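Local coordinates for hypothetical protein PH1109 (Pyrococcus horikoshii, PDB 2D59) that is of unknown function but adopts the Rossmann-type fold of the CoA-binding domain family, at residues His48-Tyr53 and Arg135-Leu140; Leu89-Val94 and Ser117-Glu122; Lys66-Pro69 and Ile74-Lys77. One frame throughout, in Å; residues are numbered along the deposited sequence.

All three contacts belong to the CoA-binding-type domain of a compact single chain, around its parallel sheet. Interactions 2 and 3 follow one another along the chain, and both are nested inside the long loop closed by interaction 1. Interactions 1 and 2 lie on opposite sides of the chain's centre, their own centres about 22 Å apart. Interactions 1 and 3 have centres about 19 Å apart, yet their segments touch: Tyr53 CB packs 3.7 Å from Ile74 CD1, and Tyr53 OH makes a weak hydrogen bond to Asp76 OD1. Interactions 2 and 3 do not touch, although their nearest atoms come within about 4 Å.

Interaction 1 of 3, residues His48-Tyr53 and Arg135-Leu140; sequences HGYDVY and REHERL
His137 meets both His48 and Tyr50, using a different part of its imidazole for each. The tighter, buried meeting is with Tyr50: His137 CD2 lies 3.3 Å from Tyr50 OH, each at the edge of the other's ring and near its plane, while the planes are turned 77° apart. The hydroxyl is not bonded to the imidazole; its hydrogen bond goes to the backbone O of Leu19. With chi1 of -172°, His137 CG stands opposite its own backbone N, and the ring extends from the helix toward both partners.

On the exposed side the fit is looser. His48 CD2 is 3.6 Å from His137 CE1, with ring centroids 5.0 Å apart and planes at 62°, an oblique pairing. Tyr44 joins the two histidines: its side-chain OH is hydrogen-bonded to His137 ND1 and its backbone O to His48 ND1, and its ring stacks on His48.

Gly49, with positive phi, is the C-prime residue of the Schellman motif that ends helix 37-47. The aromatic cluster packs helix 133-141 against the turn between that helix and the outermost strand 51-55, with Tyr50 also touching Ile25 of strand 24-28.

Interaction 2 of 3, residues Leu89-Val94 and Ser117-Glu122; sequences LTMEYV and SKKADE
Val94 and Ala120 supply the apolar part of this helix-to-helix contact, with Val94 CG1 3.6 Å from Ala120 CB. The backbones come close here, their CA atoms 6.2 Å apart, as the small alanine side chain permits. Val94 CG1 lies opposite the backbone N (chi1 169°) and is the branch that does the touching; it also reaches the Ala120 backbone N, at 3.9 Å. Ala120 and Val94 are both buried, and beneath them Ala120 rests on Val105 of strand 104-107.

The arrangement belongs to a Rossmann-type sheet. Helix 87-100 links the parallel neighbours 80-83 and 104-107, and helix 114-122 links 104-107 to 126-129, two successive beta-alpha-beta crossovers whose helices pack side by side on one side of the sheet.

The second kind of meeting is between a thioether and a lysine chain, nearer to solvent. Met91 and Lys119 cross at about a right angle, Met91 SD lying 3.5 Å from Lys119 NZ and 3.8 Å from Lys119 CE. Although CB does not point there, the bend at chi2 (57°) brings Met91 SD to Lys119, while chi3 only places CE beside the lysine end. No hydrogen bond spans the two segments.

Ionic pairing comes from Glu95, the residue after Val94 and one turn on from Met91: its OE1 makes a salt bridge with Lys119 NZ, so the ammonium lies beside both the Met91 sulfur and a carboxylate from the same helix.

Interaction 3 of 3, residues Lys66-Pro69 and Ile74-Lys77; sequences KCYP and IPDK
The phenol ring of Tyr68 is the flat group of this contact, and Ile74 covers one of its faces. Ile74 CA lies 4.1 Å from the ring centroid and only 12° off the ring normal, a CH-pi contact placed almost over the centre. Ile74 CG1 rests over the ring near its inner end, 3.8 Å from Tyr68 CD1. At the hydroxyl end Pro75 approaches obliquely: its CD is 3.3 Å from Tyr68 OH and 3.5 Å from Tyr68 CZ.

Face and hydroxyl end are therefore met by consecutive residues, with the chain from Ile74 into Pro75 running roughly in the direction from CG to OH of the tyrosine. The side chains of Tyr68 and Ile74 cross at about a right angle. Tyr68 chi1 of -56° sets CG opposite the carbonyl carbon, and the ring swings across to the returning chain. There is no hydrogen bond between the segments, so the evidence for their association is this van der Waals and CH-pi packing, made by one partly exposed tyrosine, one buried isoleucine and one exposed proline.

The packing closes a short loop, with four residues between the segments, in the connection from strand 65-66 to strand 80-83. Polar ties fix each side separately. Tyr68 makes backbone hydrogen bonds with Pro54 of strand 51-55 and Asn56 just beyond its end. The backbone O atoms of Ile74 and Asp76 both accept hydrogen bonds from Lys100 NZ, at the end of helix 87-100. Besides covering the tyrosine ring, the Ile74 side chain reaches the main sheet, touching Tyr53 and Val55 of strand 51-55 and Ala26 of the neighbouring strand 24-28.

Interaction 1 of 3, residues His48-Tyr53 and Arg135-Leu140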
ATOM      1  N   HIS A  48       4.576 -14.030   0.853  1.00 16.57           N
ATOM      2  CA  HIS A  48       4.609 -14.014   2.308  1.00 19.64           C
ATOM      3  C   HIS A  48       3.241 -14.015   2.987  1.00 20.39           C
ATOM      4  O   HIS A  48       3.062 -13.466   4.078  1.00 22.60           O
ATOM      5  CB  HIS A  48       5.481 -12.858   2.797  1.00 18.57           C
ATOM      6  CG  HIS A  48       6.946 -13.130   2.652  1.00 20.21           C
ATOM      7  ND1 HIS A  48       7.618 -12.993   1.458  1.00 24.00           N
ATOM      8  CD2 HIS A  48       7.847 -13.615   3.540  1.00 24.22           C
ATOM      9  CE1 HIS A  48       8.873 -13.385   1.615  1.00 25.86           C
ATOM     10  NE2 HIS A  48       9.035 -13.768   2.867  1.00 23.39           N
ATOM     11  N   GLY A  49       2.274 -14.640   2.316  1.00 22.13           N
ATOM     12  CA  GLY A  49       0.938 -14.793   2.867  1.00 20.79           C
ATOM     13  C   GLY A  49      -0.073 -13.667   2.863  1.00 16.70           C
ATOM     14  O   GLY A  49      -1.167 -13.830   3.405  1.00 20.10           O
ATOM     15  N   TYR A  50       0.266 -12.530   2.270  1.00 18.69           N
ATOM     16  CA  TYR A  50      -0.670 -11.417   2.236  1.00 17.65           C
ATOM     17  C   TYR A  50      -1.763 -11.592   1.184  1.00 20.28           C
ATOM     18  O   TYR A  50      -1.556 -12.245   0.158  1.00 17.69           O
ATOM     19  CB  TYR A  50       0.080 -10.108   1.978  1.00 19.40           C
ATOM     20  CG  TYR A  50       0.923  -9.657   3.150  1.00 16.65           C
ATOM     21  CD1 TYR A  50       2.199 -10.177   3.362  1.00 18.01           C
ATOM     22  CD2 TYR A  50       0.427  -8.733   4.068  1.00 22.14           C
ATOM     23  CE1 TYR A  50       2.960  -9.785   4.463  1.00 18.12           C
ATOM     24  CE2 TYR A  50       1.178  -8.335   5.171  1.00 18.38           C
ATOM     25  CZ  TYR A  50       2.439  -8.864   5.362  1.00 18.66           C
ATOM     26  OH  TYR A  50       3.175  -8.475   6.459  1.00 19.71           O
ATOM     27  N   ASP A  51      -2.938 -11.037   1.470  1.00 19.73           N
ATOM     28  CA  ASP A  51      -4.062 -11.064   0.531  1.00 19.33           C
ATOM     29  C   ASP A  51      -3.893  -9.751  -0.223  1.00 17.96           C
ATOM     30  O   ASP A  51      -4.201  -8.683   0.307  1.00 20.31           O
ATOM     31  CB  ASP A  51      -5.402 -11.066   1.273  1.00 19.92           C
ATOM     32  CG  ASP A  51      -5.771 -12.433   1.827  1.00 25.51           C
ATOM     33  OD1 ASP A  51      -6.732 -12.513   2.624  1.00 26.42           O
ATOM     34  OD2 ASP A  51      -5.118 -13.427   1.459  1.00 21.02           O
ATOM     35  N   VAL A  52      -3.391  -9.828  -1.451  1.00 17.80           N
ATOM     36  CA  VAL A  52      -3.140  -8.627  -2.235  1.00 18.93           C
ATOM     37  C   VAL A  52      -4.114  -8.439  -3.390  1.00 20.20           C
ATOM     38  O   VAL A  52      -4.250  -9.305  -4.254  1.00 19.44           O
ATOM     39  CB  VAL A  52      -1.697  -8.636  -2.799  1.00 17.90           C
ATOM     40  CG1 VAL A  52      -1.369  -7.290  -3.428  1.00 19.20           C
ATOM     41  CG2 VAL A  52      -0.705  -8.955  -1.683  1.00 20.20           C
ATOM     42  N   TYR A  53      -4.783  -7.292  -3.384  1.00 17.28           N
ATOM     43  CA  TYR A  53      -5.752  -6.926  -4.407  1.00 20.07           C
ATOM     44  C   TYR A  53      -5.175  -5.744  -5.177  1.00 19.69           C
ATOM     45  O   TYR A  53      -5.242  -4.600  -4.726  1.00 20.17           O
ATOM     46  CB  TYR A  53      -7.073  -6.555  -3.728  1.00 21.36           C
ATOM     47  CG  TYR A  53      -7.589  -7.662  -2.835  1.00 20.00           C
ATOM     48  CD1 TYR A  53      -8.305  -8.737  -3.363  1.00 22.59           C
ATOM     49  CD2 TYR A  53      -7.296  -7.675  -1.471  1.00 22.64           C
ATOM     50  CE1 TYR A  53      -8.710  -9.794  -2.557  1.00 24.42           C
ATOM     51  CE2 TYR A  53      -7.697  -8.726  -0.654  1.00 21.57           C
ATOM     52  CZ  TYR A  53      -8.401  -9.785  -1.201  1.00 25.65           C
ATOM     53  OH  TYR A  53      -8.791 -10.827  -0.395  1.00 26.21           O
ATOM     54  N   ARG A 135      10.708  -3.954   2.024  1.00 15.90           N
ATOM     55  CA  ARG A 135      11.910  -3.625   2.774  1.00 19.46           C
ATOM     56  C   ARG A 135      11.651  -3.720   4.274  1.00 19.44           C
ATOM     57  O   ARG A 135      12.446  -4.303   5.015  1.00 19.75           O
ATOM     58  CB  ARG A 135      12.380  -2.211   2.433  1.00 22.45           C
ATOM     59  CG  ARG A 135      13.820  -1.937   2.844  1.00 33.02           C
ATOM     60  CD  ARG A 135      14.720  -1.813   1.620  1.00 48.74           C
ATOM     61  NE  ARG A 135      14.624  -0.490   1.006  1.00 53.81           N
ATOM     62  CZ  ARG A 135      15.133  -0.177  -0.182  1.00 59.45           C
ATOM     63  NH1 ARG A 135      15.003   1.054  -0.656  1.00 60.71           N
ATOM     64  NH2 ARG A 135      15.760  -1.098  -0.904  1.00 61.14           N
ATOM     65  N   GLU A 136      10.543  -3.134   4.716  1.00 16.81           N
ATOM     66  CA  GLU A 136      10.189  -3.157   6.134  1.00 16.56           C
ATOM     67  C   GLU A 136       9.936  -4.581   6.611  1.00 17.63           C
ATOM     68  O   GLU A 136      10.380  -4.975   7.695  1.00 18.12           O
ATOM     69  CB  GLU A 136       8.947  -2.294   6.385  1.00 15.58           C
ATOM     70  CG  GLU A 136       9.157  -0.801   6.185  1.00 20.87           C
ATOM     71  CD  GLU A 136      10.308  -0.260   7.010  1.00 22.58           C
ATOM     72  OE1 GLU A 136      11.449  -0.246   6.506  1.00 23.94           O
ATOM     73  OE2 GLU A 136      10.072   0.141   8.169  1.00 22.98           O
ATOM     74  N   HIS A 137       9.229  -5.365   5.805  1.00 14.54           N
ATOM     75  CA  HIS A 137       8.945  -6.738   6.188  1.00 17.88           C
ATOM     76  C   HIS A 137      10.245  -7.520   6.330  1.00 21.84           C
ATOM     77  O   HIS A 137      10.462  -8.212   7.325  1.00 19.76           O
ATOM     78  CB  HIS A 137       8.033  -7.398   5.153  1.00 17.87           C
ATOM     79  CG  HIS A 137       7.537  -8.748   5.566  1.00 16.93           C
ATOM     80  ND1 HIS A 137       8.306  -9.886   5.465  1.00 19.40           N
ATOM     81  CD2 HIS A 137       6.355  -9.138   6.100  1.00 16.09           C
ATOM     82  CE1 HIS A 137       7.620 -10.919   5.918  1.00 19.00           C
ATOM     83  NE2 HIS A 137       6.433 -10.493   6.309  1.00 19.35           N
ATOM     84  N   GLU A 138      11.119  -7.393   5.340  1.00 18.51           N
ATOM     85  CA  GLU A 138      12.396  -8.092   5.372  1.00 20.17           C
ATOM     86  C   GLU A 138      13.233  -7.765   6.603  1.00 22.68           C
ATOM     87  O   GLU A 138      13.728  -8.668   7.278  1.00 23.50           O
ATOM     88  CB  GLU A 138      13.214  -7.762   4.118  1.00 22.38           C
ATOM     89  CG  GLU A 138      12.761  -8.487   2.864  1.00 32.22           C
ATOM     90  CD  GLU A 138      13.560  -8.081   1.637  1.00 39.28           C
ATOM     91  OE1 GLU A 138      13.447  -8.765   0.598  1.00 43.64           O
ATOM     92  OE2 GLU A 138      14.295  -7.074   1.711  1.00 46.10           O
ATOM     93  N   ARG A 139      13.391  -6.479   6.899  1.00 21.00           N
ATOM     94  CA  ARG A 139      14.218  -6.080   8.035  1.00 19.62           C
ATOM     95  C   ARG A 139      13.571  -6.216   9.410  1.00 24.85           C
ATOM     96  O   ARG A 139      14.270  -6.385  10.409  1.00 24.83           O
ATOM     97  CB  ARG A 139      14.718  -4.642   7.844  1.00 23.87           C
ATOM     98  CG  ARG A 139      13.702  -3.566   8.152  1.00 22.85           C
ATOM     99  CD  ARG A 139      14.264  -2.170   7.878  1.00 28.93           C
ATOM    100  NE  ARG A 139      13.337  -1.138   8.328  1.00 27.22           N
ATOM    101  CZ  ARG A 139      13.199  -0.752   9.594  1.00 19.51           C
ATOM    102  NH1 ARG A 139      12.317   0.185   9.910  1.00 24.04           N
ATOM    103  NH2 ARG A 139      13.967  -1.280  10.539  1.00 29.25           N
ATOM    104  N   LEU A 140      12.245  -6.162   9.471  1.00 21.06           N
ATOM    105  CA  LEU A 140      11.558  -6.262  10.755  1.00 22.49           C
ATOM    106  C   LEU A 140      11.035  -7.649  11.101  1.00 22.88           C
ATOM    107  O   LEU A 140      10.952  -8.006  12.278  1.00 24.43           O
ATOM    108  CB  LEU A 140      10.402  -5.263  10.811  1.00 20.39           C
ATOM    109  CG  LEU A 140      10.794  -3.786  10.707  1.00 22.35           C
ATOM    110  CD1 LEU A 140       9.541  -2.929  10.580  1.00 20.79           C
ATOM    111  CD2 LEU A 140      11.600  -3.381  11.931  1.00 27.67           C
TER

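Interaction 2 of 3, residues Leu89-Val94 and Ser117-Glu122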
ATOM      1  N   LEU A  89      -1.289  12.003  -7.740  1.00 33.49           N
ATOM      2  CA  LEU A  89      -2.367  11.042  -7.952  1.00 31.05           C
ATOM      3  C   LEU A  89      -2.818  10.312  -6.689  1.00 30.36           C
ATOM      4  O   LEU A  89      -3.820   9.598  -6.710  1.00 26.61           O
ATOM      5  CB  LEU A  89      -1.941  10.012  -9.000  1.00 35.89           C
ATOM      6  CG  LEU A  89      -1.526  10.567 -10.364  1.00 42.03           C
ATOM      7  CD1 LEU A  89      -1.025   9.433 -11.247  1.00 41.35           C
ATOM      8  CD2 LEU A  89      -2.707  11.277 -11.010  1.00 41.39           C
ATOM      9  N   THR A  90      -2.091  10.489  -5.591  1.00 27.79           N
ATOM     10  CA  THR A  90      -2.447   9.813  -4.352  1.00 27.54           C
ATOM     11  C   THR A  90      -3.728  10.332  -3.710  1.00 28.94           C
ATOM     12  O   THR A  90      -4.418   9.588  -3.014  1.00 27.94           O
ATOM     13  CB  THR A  90      -1.309   9.903  -3.317  1.00 25.05           C
ATOM     14  OG1 THR A  90      -1.096  11.271  -2.947  1.00 24.54           O
ATOM     15  CG2 THR A  90      -0.025   9.326  -3.898  1.00 22.80           C
ATOM     16  N   MET A  91      -4.051  11.602  -3.938  1.00 27.51           N
ATOM     17  CA  MET A  91      -5.259  12.176  -3.356  1.00 30.05           C
ATOM     18  C   MET A  91      -6.496  11.372  -3.741  1.00 27.10           C
ATOM     19  O   MET A  91      -7.297  11.002  -2.887  1.00 27.49           O
ATOM     20  CB  MET A  91      -5.430  13.629  -3.803  1.00 33.84           C
ATOM     21  CG  MET A  91      -6.688  14.296  -3.264  1.00 31.76           C
ATOM     22  SD  MET A  91      -6.789  14.281  -1.459  1.00 37.89           S
ATOM     23  CE  MET A  91      -6.010  15.851  -1.065  1.00 32.19           C
ATOM     24  N   GLU A  92      -6.645  11.097  -5.031  1.00 30.52           N
ATOM     25  CA  GLU A  92      -7.793  10.338  -5.509  1.00 32.75           C
ATOM     26  C   GLU A  92      -7.893   8.987  -4.801  1.00 33.01           C
ATOM     27  O   GLU A  92      -8.971   8.583  -4.372  1.00 28.20           O
ATOM     28  CB  GLU A  92      -7.696  10.133  -7.027  1.00 36.40           C
ATOM     29  CG  GLU A  92      -6.543   9.251  -7.469  1.00 50.27           C
ATOM     30  CD  GLU A  92      -6.345   9.250  -8.971  1.00 54.92           C
ATOM     31  OE1 GLU A  92      -7.312   8.947  -9.705  1.00 59.06           O
ATOM     32  OE2 GLU A  92      -5.218   9.552  -9.419  1.00 53.26           O
ATOM     33  N   TYR A  93      -6.765   8.297  -4.666  1.00 31.48           N
ATOM     34  CA  TYR A  93      -6.752   6.996  -4.015  1.00 28.81           C
ATOM     35  C   TYR A  93      -6.930   7.069  -2.504  1.00 30.04           C
ATOM     36  O   TYR A  93      -7.418   6.121  -1.888  1.00 29.78           O
ATOM     37  CB  TYR A  93      -5.468   6.244  -4.374  1.00 27.80           C
ATOM     38  CG  TYR A  93      -5.441   5.828  -5.825  1.00 26.07           C
ATOM     39  CD1 TYR A  93      -4.574   6.435  -6.731  1.00 24.26           C
ATOM     40  CD2 TYR A  93      -6.322   4.859  -6.304  1.00 30.69           C
ATOM     41  CE1 TYR A  93      -4.587   6.087  -8.081  1.00 26.15           C
ATOM     42  CE2 TYR A  93      -6.345   4.507  -7.646  1.00 27.32           C
ATOM     43  CZ  TYR A  93      -5.477   5.124  -8.530  1.00 28.65           C
ATOM     44  OH  TYR A  93      -5.501   4.783  -9.862  1.00 33.86           O
ATOM     45  N   VAL A  94      -6.534   8.186  -1.902  1.00 28.69           N
ATOM     46  CA  VAL A  94      -6.703   8.351  -0.465  1.00 30.71           C
ATOM     47  C   VAL A  94      -8.196   8.500  -0.191  1.00 30.47           C
ATOM     48  O   VAL A  94      -8.724   7.924   0.756  1.00 30.56           O
ATOM     49  CB  VAL A  94      -5.966   9.603   0.059  1.00 32.59           C
ATOM     50  CG1 VAL A  94      -6.384   9.895   1.495  1.00 33.58           C
ATOM     51  CG2 VAL A  94      -4.467   9.379  -0.006  1.00 35.77           C
ATOM     52  N   SER A 117      -2.136  13.055   2.485  1.00 25.23           N
ATOM     53  CA  SER A 117      -1.848  12.460   3.783  1.00 23.25           C
ATOM     54  C   SER A 117      -2.674  13.127   4.875  1.00 25.09           C
ATOM     55  O   SER A 117      -3.180  12.462   5.778  1.00 24.35           O
ATOM     56  CB  SER A 117      -0.361  12.606   4.112  1.00 22.43           C
ATOM     57  OG  SER A 117      -0.067  12.085   5.394  1.00 29.20           O
ATOM     58  N   LYS A 118      -2.810  14.446   4.787  1.00 25.94           N
ATOM     59  CA  LYS A 118      -3.572  15.198   5.776  1.00 24.03           C
ATOM     60  C   LYS A 118      -5.026  14.741   5.806  1.00 26.53           C
ATOM     61  O   LYS A 118      -5.592  14.519   6.874  1.00 30.13           O
ATOM     62  CB  LYS A 118      -3.508  16.694   5.471  1.00 28.32           C
ATOM     63  CG  LYS A 118      -4.247  17.564   6.473  1.00 30.69           C
ATOM     64  CD  LYS A 118      -4.084  19.038   6.140  1.00 32.80           C
ATOM     65  CE  LYS A 118      -4.818  19.916   7.140  1.00 36.15           C
ATOM     66  NZ  LYS A 118      -4.627  21.367   6.855  1.00 33.39           N
ATOM     67  N   LYS A 119      -5.626  14.595   4.629  1.00 28.99           N
ATOM     68  CA  LYS A 119      -7.013  14.158   4.549  1.00 31.71           C
ATOM     69  C   LYS A 119      -7.146  12.768   5.160  1.00 29.79           C
ATOM     70  O   LYS A 119      -8.079  12.496   5.917  1.00 31.51           O
ATOM     71  CB  LYS A 119      -7.482  14.143   3.091  1.00 32.16           C
ATOM     72  CG  LYS A 119      -8.946  13.761   2.911  1.00 38.23           C
ATOM     73  CD  LYS A 119      -9.398  13.946   1.472  1.00 43.18           C
ATOM     74  CE  LYS A 119      -9.350  15.409   1.060  1.00 44.32           C
ATOM     75  NZ  LYS A 119      -9.788  15.603  -0.351  1.00 47.37           N
ATOM     76  N   ALA A 120      -6.200  11.892   4.838  1.00 29.25           N
ATOM     77  CA  ALA A 120      -6.218  10.536   5.368  1.00 29.35           C
ATOM     78  C   ALA A 120      -6.132  10.567   6.891  1.00 26.91           C
ATOM     79  O   ALA A 120      -6.859   9.852   7.579  1.00 28.37           O
ATOM     80  CB  ALA A 120      -5.055   9.738   4.796  1.00 26.73           C
ATOM     81  N   ASP A 121      -5.237  11.402   7.412  1.00 26.97           N
ATOM     82  CA  ASP A 121      -5.051  11.519   8.853  1.00 27.33           C
ATOM     83  C   ASP A 121      -6.301  12.055   9.539  1.00 29.38           C
ATOM     84  O   ASP A 121      -6.706  11.548  10.583  1.00 35.32           O
ATOM     85  CB  ASP A 121      -3.859  12.430   9.165  1.00 34.06           C
ATOM     86  CG  ASP A 121      -3.673  12.660  10.657  1.00 33.86           C
ATOM     87  OD1 ASP A 121      -3.650  11.670  11.422  1.00 34.52           O
ATOM     88  OD2 ASP A 121      -3.545  13.834  11.065  1.00 37.30           O
ATOM     89  N   GLU A 122      -6.910  13.080   8.953  1.00 32.33           N
ATOM     90  CA  GLU A 122      -8.116  13.663   9.528  1.00 35.15           C
ATOM     91  C   GLU A 122      -9.264  12.658   9.514  1.00 37.26           C
ATOM     92  O   GLU A 122     -10.236  12.802  10.257  1.00 37.08           O
ATOM     93  CB  GLU A 122      -8.519  14.920   8.754  1.00 34.94           C
ATOM     94  CG  GLU A 122      -7.484  16.032   8.805  1.00 41.78           C
ATOM     95  CD  GLU A 122      -7.956  17.304   8.127  1.00 45.65           C
ATOM     96  OE1 GLU A 122      -8.326  17.247   6.935  1.00 48.62           O
ATOM     97  OE2 GLU A 122      -7.954  18.362   8.789  1.00 49.44           O
TER

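Interaction 3 of 3, residues Lys66-Pro69 and Ile74-Lys77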
ATOM      1  N   LYS A  66      -6.788 -10.634  -9.842  1.00 20.96           N
ATOM      2  CA  LYS A  66      -7.681  -9.744 -10.574  1.00 21.33           C
ATOM      3  C   LYS A  66      -7.335  -8.311 -10.187  1.00 22.32           C
ATOM      4  O   LYS A  66      -7.254  -7.986  -9.003  1.00 22.98           O
ATOM      5  CB  LYS A  66      -9.144 -10.028 -10.233  1.00 21.70           C
ATOM      6  CG  LYS A  66     -10.114  -9.112 -10.967  1.00 28.94           C
ATOM      7  CD  LYS A  66     -11.557  -9.457 -10.661  1.00 30.56           C
ATOM      8  CE  LYS A  66     -12.505  -8.534 -11.412  1.00 35.46           C
ATOM      9  NZ  LYS A  66     -13.927  -8.882 -11.151  1.00 41.89           N
ATOM     10  N   CYS A  67      -7.136  -7.459 -11.186  1.00 22.85           N
ATOM     11  CA  CYS A  67      -6.780  -6.066 -10.940  1.00 24.26           C
ATOM     12  C   CYS A  67      -7.974  -5.135 -11.141  1.00 26.42           C
ATOM     13  O   CYS A  67      -8.625  -5.168 -12.184  1.00 28.65           O
ATOM     14  CB  CYS A  67      -5.635  -5.664 -11.865  1.00 20.94           C
ATOM     15  SG  CYS A  67      -4.864  -4.087 -11.462  1.00 24.06           S
ATOM     16  N   TYR A  68      -8.254  -4.306 -10.138  1.00 26.54           N
ATOM     17  CA  TYR A  68      -9.382  -3.379 -10.195  1.00 28.25           C
ATOM     18  C   TYR A  68      -8.972  -1.953 -10.571  1.00 31.18           C
ATOM     19  O   TYR A  68      -7.861  -1.514 -10.278  1.00 29.09           O
ATOM     20  CB  TYR A  68     -10.113  -3.369  -8.846  1.00 26.12           C
ATOM     21  CG  TYR A  68     -10.582  -4.736  -8.397  1.00 30.54           C
ATOM     22  CD1 TYR A  68      -9.686  -5.666  -7.865  1.00 27.12           C
ATOM     23  CD2 TYR A  68     -11.917  -5.112  -8.533  1.00 26.50           C
ATOM     24  CE1 TYR A  68     -10.110  -6.938  -7.481  1.00 29.41           C
ATOM     25  CE2 TYR A  68     -12.352  -6.379  -8.154  1.00 31.20           C
ATOM     26  CZ  TYR A  68     -11.447  -7.286  -7.629  1.00 32.72           C
ATOM     27  OH  TYR A  68     -11.882  -8.537  -7.255  1.00 34.92           O
ATOM     28  N   PRO A  69      -9.870  -1.213 -11.242  1.00 30.91           N
ATOM     29  CA  PRO A  69      -9.570   0.164 -11.646  1.00 32.31           C
ATOM     30  C   PRO A  69      -9.622   1.150 -10.480  1.00 32.43           C
ATOM     31  O   PRO A  69      -9.083   2.251 -10.564  1.00 36.03           O
ATOM     32  CB  PRO A  69     -10.635   0.449 -12.702  1.00 32.64           C
ATOM     33  CG  PRO A  69     -11.803  -0.323 -12.192  1.00 32.34           C
ATOM     34  CD  PRO A  69     -11.179  -1.640 -11.772  1.00 32.64           C
ATOM     35  N   ILE A  74     -12.982  -3.176  -5.229  1.00 34.37           N
ATOM     36  CA  ILE A  74     -12.577  -4.422  -4.592  1.00 33.27           C
ATOM     37  C   ILE A  74     -13.696  -4.928  -3.688  1.00 37.40           C
ATOM     38  O   ILE A  74     -14.156  -4.216  -2.798  1.00 37.86           O
ATOM     39  CB  ILE A  74     -11.300  -4.218  -3.752  1.00 29.92           C
ATOM     40  CG1 ILE A  74     -10.166  -3.756  -4.664  1.00 25.61           C
ATOM     41  CG2 ILE A  74     -10.925  -5.511  -3.044  1.00 29.51           C
ATOM     42  CD1 ILE A  74      -8.919  -3.305  -3.923  1.00 27.53           C
ATOM     43  N   PRO A  75     -14.151  -6.170  -3.912  1.00 36.68           N
ATOM     44  CA  PRO A  75     -15.223  -6.787  -3.122  1.00 38.56           C
ATOM     45  C   PRO A  75     -14.860  -7.003  -1.653  1.00 39.10           C
ATOM     46  O   PRO A  75     -15.640  -6.688  -0.756  1.00 42.07           O
ATOM     47  CB  PRO A  75     -15.464  -8.119  -3.839  1.00 37.40           C
ATOM     48  CG  PRO A  75     -15.004  -7.857  -5.236  1.00 38.71           C
ATOM     49  CD  PRO A  75     -13.755  -7.051  -5.023  1.00 41.02           C
ATOM     50  N   ASP A  76     -13.670  -7.546  -1.419  1.00 37.44           N
ATOM     51  CA  ASP A  76     -13.204  -7.838  -0.066  1.00 35.53           C
ATOM     52  C   ASP A  76     -12.781  -6.606   0.724  1.00 32.90           C
ATOM     53  O   ASP A  76     -12.508  -5.551   0.150  1.00 29.93           O
ATOM     54  CB  ASP A  76     -12.045  -8.834  -0.129  1.00 41.95           C
ATOM     55  CG  ASP A  76     -12.463 -10.164  -0.727  1.00 43.95           C
ATOM     56  OD1 ASP A  76     -11.600 -11.046  -0.908  1.00 45.91           O
ATOM     57  OD2 ASP A  76     -13.666 -10.321  -1.024  1.00 56.86           O
ATOM     58  N   LYS A  77     -12.731  -6.749   2.046  1.00 32.32           N
ATOM     59  CA  LYS A  77     -12.338  -5.641   2.906  1.00 34.87           C
ATOM     60  C   LYS A  77     -10.856  -5.353   2.716  1.00 33.55           C
ATOM     61  O   LYS A  77     -10.051  -6.267   2.530  1.00 30.27           O
ATOM     62  CB  LYS A  77     -12.616  -5.960   4.381  1.00 41.05           C
ATOM     63  CG  LYS A  77     -11.659  -6.964   5.020  1.00 47.05           C
ATOM     64  CD  LYS A  77     -11.975  -8.404   4.644  1.00 58.01           C
ATOM     65  CE  LYS A  77     -13.267  -8.889   5.295  1.00 60.61           C
ATOM     66  NZ  LYS A  77     -14.473  -8.216   4.742  1.00 65.82           N
TER